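Local atomic coordinates of beta-glucanase (Bacteroides thetaiotaomicron, PDB entry 6EUG), a protein that probably hydrolyses O-glycosidic bonds of arabinogalactan, represented here by its family 43 glycoside hydrolase part, a beta-1,3-galactosidase. Residues G259-A264 against S279-W284; M211-T216 against E232-L237. One frame throughout, in Å; residues are numbered along the deposited sequence. Where two conformers were deposited one is given.

How the interactions relate
Both contacts lie beside the bound glucoimidazole, in two successive blades of a five-bladed beta-propeller, the fold of family 43. Interaction 2 belongs to the sheet that begins with strand 215-219. Interaction 1 lies where the chain enters the next sheet, at strand 265-270. It is a buried contact, carried by paired backbone and by Cys281 over a histidine ring. Interaction 2 is partly buried and relies on an arginine-amide bond, a methionine sulfur and two bridging waters, with no direct backbone pairing. The two meet directly. Ala264 N probably bonds to Asp214 OD2, and His261 N probably bonds to Leu235 O. Asp214 of interaction 2 and Gly283 and Trp284 of interaction 1 line the same ligand pocket.

Interaction 1. Residues G259-A264 against S279-W284; sequences GGHNEA and SGCTGW. With GIM (glucoimidazole), chain B.
Glu263 and Ser279 form an antiparallel hydrogen-bonded pair. Glu263 N donates to Ser279 O at 2.9 Å, and Ser279 N donates to Glu263 O at 3.1 Å. CA-H...O contacts continue the pairing from Asn262 CA to Ser279 O and from Gly280 CA to His261 O.

Among the side chains, Ser279 is held by polar bonds. Its chi1 of 71° sets OG between the backbone N and the carbonyl carbon. OG then donates to Gly280 O at 2.8 Å, in the carbonyl plane and on a lone pair. Gln320 NE2 is a second partner of OG. On the same side, Glu263 CB packs against Ser279 OG at 3.6 Å.

The ring contact is a CH-pi interaction. Cys281 CB sits over one face of the His261 imidazole, 3.7 Å from its centroid and 18° off the normal. Cys281 SG approaches the ring more obliquely.

The ligand meets the far end of 279-284. C6 of glucoimidazole lies over a face of the Trp284 indole, 3.6 Å from Trp284 CZ2. An aromatic face against a sugar-like ring is a common way for glycosidases to hold sugars. Gly283 O comes to 3.4 Å from ligand C7.

Segment 259-264 links strand 252-256 of one propeller blade to strand 265-270 of the next, turning a corner at Ala264. Segment 279-284 leads from strand 273-279 toward strand 290-294.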
loop_
_atom_site.group_PDB
_atom_site.type_symbol
_atom_site.label_atom_id
_atom_site.label_comp_id
_atom_site.label_asym_id
_atom_site.label_seq_id
_atom_site.Cartn_x
_atom_site.Cartn_y
_atom_site.Cartn_z
ATOM N N GLY A 259 -8.650 -11.569 -10.673
ATOM C CA GLY A 259 -10.033 -11.160 -10.785
ATOM C C GLY A 259 -10.713 -10.777 -9.474
ATOM O O GLY A 259 -11.883 -10.377 -9.484
ATOM N N GLY A 260 -9.998 -10.891 -8.357
ATOM C CA GLY A 260 -10.551 -10.593 -7.027
ATOM C C GLY A 260 -10.718 -9.126 -6.624
ATOM O O GLY A 260 -11.411 -8.827 -5.621
ATOM N N HIS A 261 -10.080 -8.213 -7.366
ATOM C CA HIS A 261 -10.204 -6.764 -7.129
ATOM C C HIS A 261 -9.795 -6.366 -5.682
ATOM O O HIS A 261 -10.430 -5.516 -5.048
ATOM C CB HIS A 261 -11.668 -6.314 -7.412
ATOM C CG HIS A 261 -11.839 -5.431 -8.601
ATOM N ND1 HIS A 261 -13.063 -5.272 -9.222
ATOM C CD2 HIS A 261 -10.975 -4.618 -9.248
ATOM C CE1 HIS A 261 -12.929 -4.421 -10.223
ATOM N NE2 HIS A 261 -11.674 -3.996 -10.246
ATOM N N ASN A 262 -8.741 -6.992 -5.158
ATOM C CA ASN A 262 -8.170 -6.602 -3.872
ATOM C C ASN A 262 -7.290 -5.347 -4.026
ATOM O O ASN A 262 -6.491 -5.256 -4.963
ATOM C CB ASN A 262 -7.323 -7.750 -3.294
ATOM C CG ASN A 262 -8.175 -8.925 -2.836
ATOM O OD1 ASN A 262 -8.808 -8.886 -1.725
ATOM N ND2 ASN A 262 -8.222 -9.971 -3.664
ATOM N N GLU A 263 -7.424 -4.453 -3.041
ATOM C CA GLU A 263 -6.818 -3.115 -3.064
ATOM C C GLU A 263 -6.260 -2.737 -1.688
ATOM O O GLU A 263 -6.379 -3.509 -0.746
ATOM C CB GLU A 263 -7.873 -2.079 -3.519
ATOM C CG GLU A 263 -8.732 -2.492 -4.717
ATOM C CD GLU A 263 -7.975 -2.869 -5.998
ATOM O OE1 GLU A 263 -6.877 -2.355 -6.288
ATOM O OE2 GLU A 263 -8.507 -3.704 -6.756
ATOM N N ALA A 264 -5.588 -1.586 -1.584
ATOM C CA ALA A 264 -5.176 -1.066 -0.271
ATOM C C ALA A 264 -4.506 -2.108 0.656
ATOM O O ALA A 264 -4.885 -2.225 1.830
ATOM C CB ALA A 264 -6.356 -0.423 0.417
ATOM N N SER A 279 -8.943 -4.169 0.947
ATOM C CA SER A 279 -10.317 -3.754 0.640
ATOM C C SER A 279 -10.719 -4.314 -0.726
ATOM O O SER A 279 -9.884 -4.788 -1.483
ATOM C CB SER A 279 -10.439 -2.193 0.589
ATOM O OG SER A 279 -9.801 -1.658 -0.561
ATOM N N GLY A 280 -12.006 -4.218 -1.051
ATOM C CA GLY A 280 -12.428 -4.326 -2.446
ATOM C C GLY A 280 -12.205 -3.026 -3.216
ATOM O O GLY A 280 -11.538 -2.085 -2.725
ATOM N N CYS A 281 -12.777 -2.976 -4.417
ATOM C CA CYS A 281 -12.586 -1.870 -5.365
ATOM C C CYS A 281 -13.915 -1.157 -5.609
ATOM O O CYS A 281 -14.674 -1.535 -6.507
ATOM C CB CYS A 281 -12.000 -2.391 -6.697
ATOM S SG CYS A 281 -11.209 -1.117 -7.696
ATOM N N THR A 282 -14.222 -0.181 -4.755
ATOM C CA THR A 282 -15.474 0.603 -4.870
ATOM C C THR A 282 -15.240 2.106 -4.739
ATOM O O THR A 282 -15.965 2.790 -4.013
ATOM C CB THR A 282 -16.503 0.141 -3.824
ATOM O OG1 THR A 282 -15.946 0.258 -2.502
ATOM C CG2 THR A 282 -16.897 -1.322 -4.093
ATOM N N GLY A 283 -14.226 2.626 -5.435
ATOM C CA GLY A 283 -13.928 4.057 -5.382
ATOM C C GLY A 283 -13.613 4.482 -3.964
ATOM O O GLY A 283 -12.933 3.748 -3.238
ATOM N N TRP A 284 -14.121 5.655 -3.573
ATOM C CA TRP A 284 -13.956 6.179 -2.225
ATOM C C TRP A 284 -14.904 5.537 -1.192
ATOM O O TRP A 284 -14.796 5.808 0.025
ATOM C CB TRP A 284 -14.167 7.712 -2.227
ATOM C CG TRP A 284 -13.191 8.525 -3.040
ATOM C CD1 TRP A 284 -13.486 9.241 -4.179
ATOM C CD2 TRP A 284 -11.800 8.776 -2.767
ATOM N NE1 TRP A 284 -12.375 9.895 -4.626
ATOM C CE2 TRP A 284 -11.322 9.631 -3.790
ATOM C CE3 TRP A 284 -10.910 8.351 -1.780
ATOM C CZ2 TRP A 284 -9.978 10.066 -3.857
ATOM C CZ3 TRP A 284 -9.562 8.787 -1.843
ATOM C CH2 TRP A 284 -9.120 9.634 -2.877
HETATM C C1 GIM B . -8.687 4.031 -4.658
HETATM C C2 GIM B . -7.396 3.894 -3.948
HETATM N N10 GIM B . -9.229 5.180 -5.099
HETATM C C3 GIM B . -6.936 5.272 -3.438
HETATM C C4 GIM B . -7.137 6.327 -4.566
HETATM C C5 GIM B . -8.632 6.523 -4.860
HETATM C C6 GIM B . -8.896 7.471 -6.029
HETATM C C7 GIM B . -10.565 3.505 -5.671
HETATM C C8 GIM B . -10.403 4.876 -5.715
HETATM N N1 GIM B . -9.497 3.002 -5.012
HETATM O O3 GIM B . -5.546 5.241 -3.079
HETATM O O2 GIM B . -7.518 2.820 -2.977
HETATM O O4 GIM B . -6.434 6.007 -5.794
HETATM O O6 GIM B . -8.475 6.881 -7.255
#

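Interaction 2. Residues M211-T216 against E232-L237; sequences MSRDMT and EDNLTL. With GIM (glucoimidazole), chain B.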
loop_
_atom_site.group_PDB
_atom_site.type_symbol
_atom_site.label_atom_id
_atom_site.label_comp_id
_atom_site.label_asym_id
_atom_site.label_seq_id
_atom_site.Cartn_x
_atom_site.Cartn_y
_atom_site.Cartn_z
ATOM N N MET A 211 1.324 -3.478 -14.270
ATOM C CA MET A 211 0.751 -2.271 -13.694
ATOM C C MET A 211 0.861 -2.286 -12.184
ATOM O O MET A 211 0.817 -3.338 -11.580
ATOM C CB MET A 211 -0.726 -2.115 -14.090
ATOM C CG MET A 211 -0.966 -1.925 -15.596
ATOM S SD MET A 211 -2.696 -1.993 -16.077
ATOM C CE MET A 211 -3.345 -0.501 -15.313
ATOM N N SER A 212 1.068 -1.103 -11.595
ATOM C CA SER A 212 1.128 -0.948 -10.121
ATOM C C SER A 212 0.360 0.271 -9.712
ATOM O O SER A 212 0.733 1.374 -10.124
ATOM C CB SER A 212 2.619 -0.817 -9.666
ATOM O OG SER A 212 2.752 -0.781 -8.245
ATOM N N ARG A 213 -0.723 0.086 -8.931
ATOM C CA ARG A 213 -1.490 1.183 -8.365
ATOM C C ARG A 213 -1.389 1.160 -6.821
ATOM O O ARG A 213 -0.301 1.454 -6.304
ATOM C CB ARG A 213 -2.918 1.275 -8.958
ATOM C CG ARG A 213 -2.934 1.562 -10.453
ATOM C CD ARG A 213 -4.169 2.384 -10.831
ATOM N NE ARG A 213 -4.339 2.643 -12.266
ATOM C CZ ARG A 213 -5.070 1.896 -13.099
ATOM N NH1 ARG A 213 -5.663 0.766 -12.686
ATOM N NH2 ARG A 213 -5.184 2.258 -14.378
ATOM N N ASP A 214 -2.442 0.792 -6.090
ATOM C CA ASP A 214 -2.328 0.679 -4.640
ATOM C C ASP A 214 -1.188 -0.327 -4.311
ATOM O O ASP A 214 -1.018 -1.342 -5.019
ATOM C CB ASP A 214 -3.614 0.166 -3.974
ATOM C CG ASP A 214 -4.744 1.177 -3.942
ATOM O OD1 ASP A 214 -4.636 2.334 -4.421
ATOM O OD2 ASP A 214 -5.788 0.803 -3.351
ATOM N N MET A 215 -0.389 0.016 -3.298
ATOM C CA MET A 215 0.825 -0.756 -2.946
ATOM C C MET A 215 1.259 -0.643 -1.491
ATOM O O MET A 215 0.860 0.269 -0.755
ATOM C CB MET A 215 1.999 -0.330 -3.855
ATOM C CG MET A 215 2.359 1.161 -3.845
ATOM S SD MET A 215 4.113 1.603 -3.909
ATOM C CE MET A 215 4.559 1.182 -2.210
ATOM N N THR A 216 2.115 -1.602 -1.088
ATOM C CA THR A 216 2.838 -1.516 0.134
ATOM C C THR A 216 4.191 -2.225 0.010
ATOM O O THR A 216 4.555 -2.722 -1.078
ATOM C CB THR A 216 2.007 -2.008 1.321
ATOM O OG1 THR A 216 2.617 -1.592 2.555
ATOM C CG2 THR A 216 1.812 -3.550 1.311
ATOM N N GLU A 232 -2.725 -5.525 -13.207
ATOM C CA GLU A 232 -3.682 -6.025 -14.191
ATOM C C GLU A 232 -5.038 -5.245 -14.146
ATOM O O GLU A 232 -6.117 -5.821 -13.934
ATOM C CB GLU A 232 -3.885 -7.541 -13.965
ATOM C CG GLU A 232 -2.611 -8.376 -13.936
ATOM C CD GLU A 232 -2.786 -9.860 -13.626
ATOM O OE1 GLU A 232 -3.882 -10.463 -13.915
ATOM O OE2 GLU A 232 -1.825 -10.454 -13.021
ATOM N N ASP A 233 -4.973 -3.928 -14.334
ATOM C CA ASP A 233 -6.163 -3.049 -14.305
ATOM C C ASP A 233 -6.873 -3.156 -12.922
ATOM O O ASP A 233 -8.116 -3.160 -12.857
ATOM C CB ASP A 233 -7.154 -3.306 -15.474
ATOM C CG ASP A 233 -6.656 -2.772 -16.843
ATOM O OD1 ASP A 233 -5.632 -2.122 -16.952
ATOM O OD2 ASP A 233 -7.286 -3.035 -17.874
ATOM N N ASN A 234 -6.054 -3.286 -11.855
ATOM C CA ASN A 234 -6.504 -3.445 -10.450
ATOM C C ASN A 234 -7.126 -4.834 -10.133
ATOM O O ASN A 234 -7.527 -5.084 -8.998
ATOM C CB ASN A 234 -7.511 -2.334 -10.019
ATOM C CG ASN A 234 -6.905 -0.938 -9.960
ATOM O OD1 ASN A 234 -5.696 -0.747 -10.055
ATOM N ND2 ASN A 234 -7.772 0.056 -9.850
ATOM N N LEU A 235 -7.190 -5.735 -11.104
ATOM C CA LEU A 235 -7.914 -7.001 -10.932
ATOM C C LEU A 235 -7.178 -8.060 -10.075
ATOM O O LEU A 235 -7.814 -8.960 -9.548
ATOM C CB LEU A 235 -8.290 -7.609 -12.291
ATOM C CG LEU A 235 -9.261 -6.783 -13.155
ATOM C CD1 LEU A 235 -9.210 -7.127 -14.632
ATOM C CD2 LEU A 235 -10.670 -6.918 -12.640
ATOM N N THR A 236 -5.857 -7.983 -9.995
ATOM C CA THR A 236 -5.038 -9.096 -9.473
ATOM C C THR A 236 -3.935 -8.517 -8.610
ATOM O O THR A 236 -3.316 -7.492 -9.012
ATOM C CB THR A 236 -4.406 -9.861 -10.676
ATOM O OG1 THR A 236 -5.451 -10.305 -11.574
ATOM C CG2 THR A 236 -3.586 -11.066 -10.206
ATOM N N LEU A 237 -3.646 -9.137 -7.444
ATOM C CA LEU A 237 -2.493 -8.705 -6.624
ATOM C C LEU A 237 -1.205 -9.371 -7.129
ATOM O O LEU A 237 -1.234 -10.533 -7.534
ATOM C CB LEU A 237 -2.640 -9.088 -5.165
ATOM C CG LEU A 237 -3.607 -8.291 -4.310
ATOM C CD1 LEU A 237 -3.783 -9.030 -3.003
ATOM C CD2 LEU A 237 -3.076 -6.872 -4.072
HETATM C C1 GIM B . -8.687 4.031 -4.658
HETATM C C2 GIM B . -7.396 3.894 -3.948
HETATM N N10 GIM B . -9.229 5.180 -5.099
HETATM C C3 GIM B . -6.936 5.272 -3.438
HETATM C C4 GIM B . -7.137 6.327 -4.566
HETATM C C5 GIM B . -8.632 6.523 -4.860
HETATM C C6 GIM B . -8.896 7.471 -6.029
HETATM C C7 GIM B . -10.565 3.505 -5.671
HETATM C C8 GIM B . -10.403 4.876 -5.715
HETATM N N1 GIM B . -9.497 3.002 -5.012
HETATM O O3 GIM B . -5.546 5.241 -3.079
HETATM O O2 GIM B . -7.518 2.820 -2.977
HETATM O O4 GIM B . -6.434 6.007 -5.794
HETATM O O6 GIM B . -8.475 6.881 -7.255
HETATM O O HOH W 1 -0.398 -5.681 -15.292
HETATM O O HOH W 2 -5.296 0.067 -6.909
#
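Chi1 and an extended chi2 carry Met211 SD to 3.1 Å from Asp233 OD1. The bend at chi3 (68°) then turns Met211 CE to 3.2 Å from the same OD1. Asp233 N also gives SD a weak hydrogen bond of 3.5 Å. The carboxylate has a stronger partner in Arg204, on helix 200-205.

Arg213 bends at chi2 (-148°), and its guanidinium edge meets the Asn234 amide. NH1 donates to Asn234 OD1 at 3.0 Å. The acceptor lies in the guanidinium plane, but NH1 stands well above the amide plane and so does not lie on a lone pair of OD1. The two planes are 82° apart. Tyr136 O takes a bond from Arg213 NH2, so the guanidinium is held from two directions.

Two waters bridge the segments. One accepts from Met211 N and Glu232 N. The other accepts from Asp214 N at 3.1 Å and gives a weak bond to Asn234 OD1. Asp214 OD2 accepts from glucoimidazole O2 at 2.7 Å.

Glu232 to Leu235 make a type I' turn running into a classic beta bulge that shares Leu235. This hairpin joins strands 225-231 and 236-242 in a blade of the family 43 five-bladed beta-propeller.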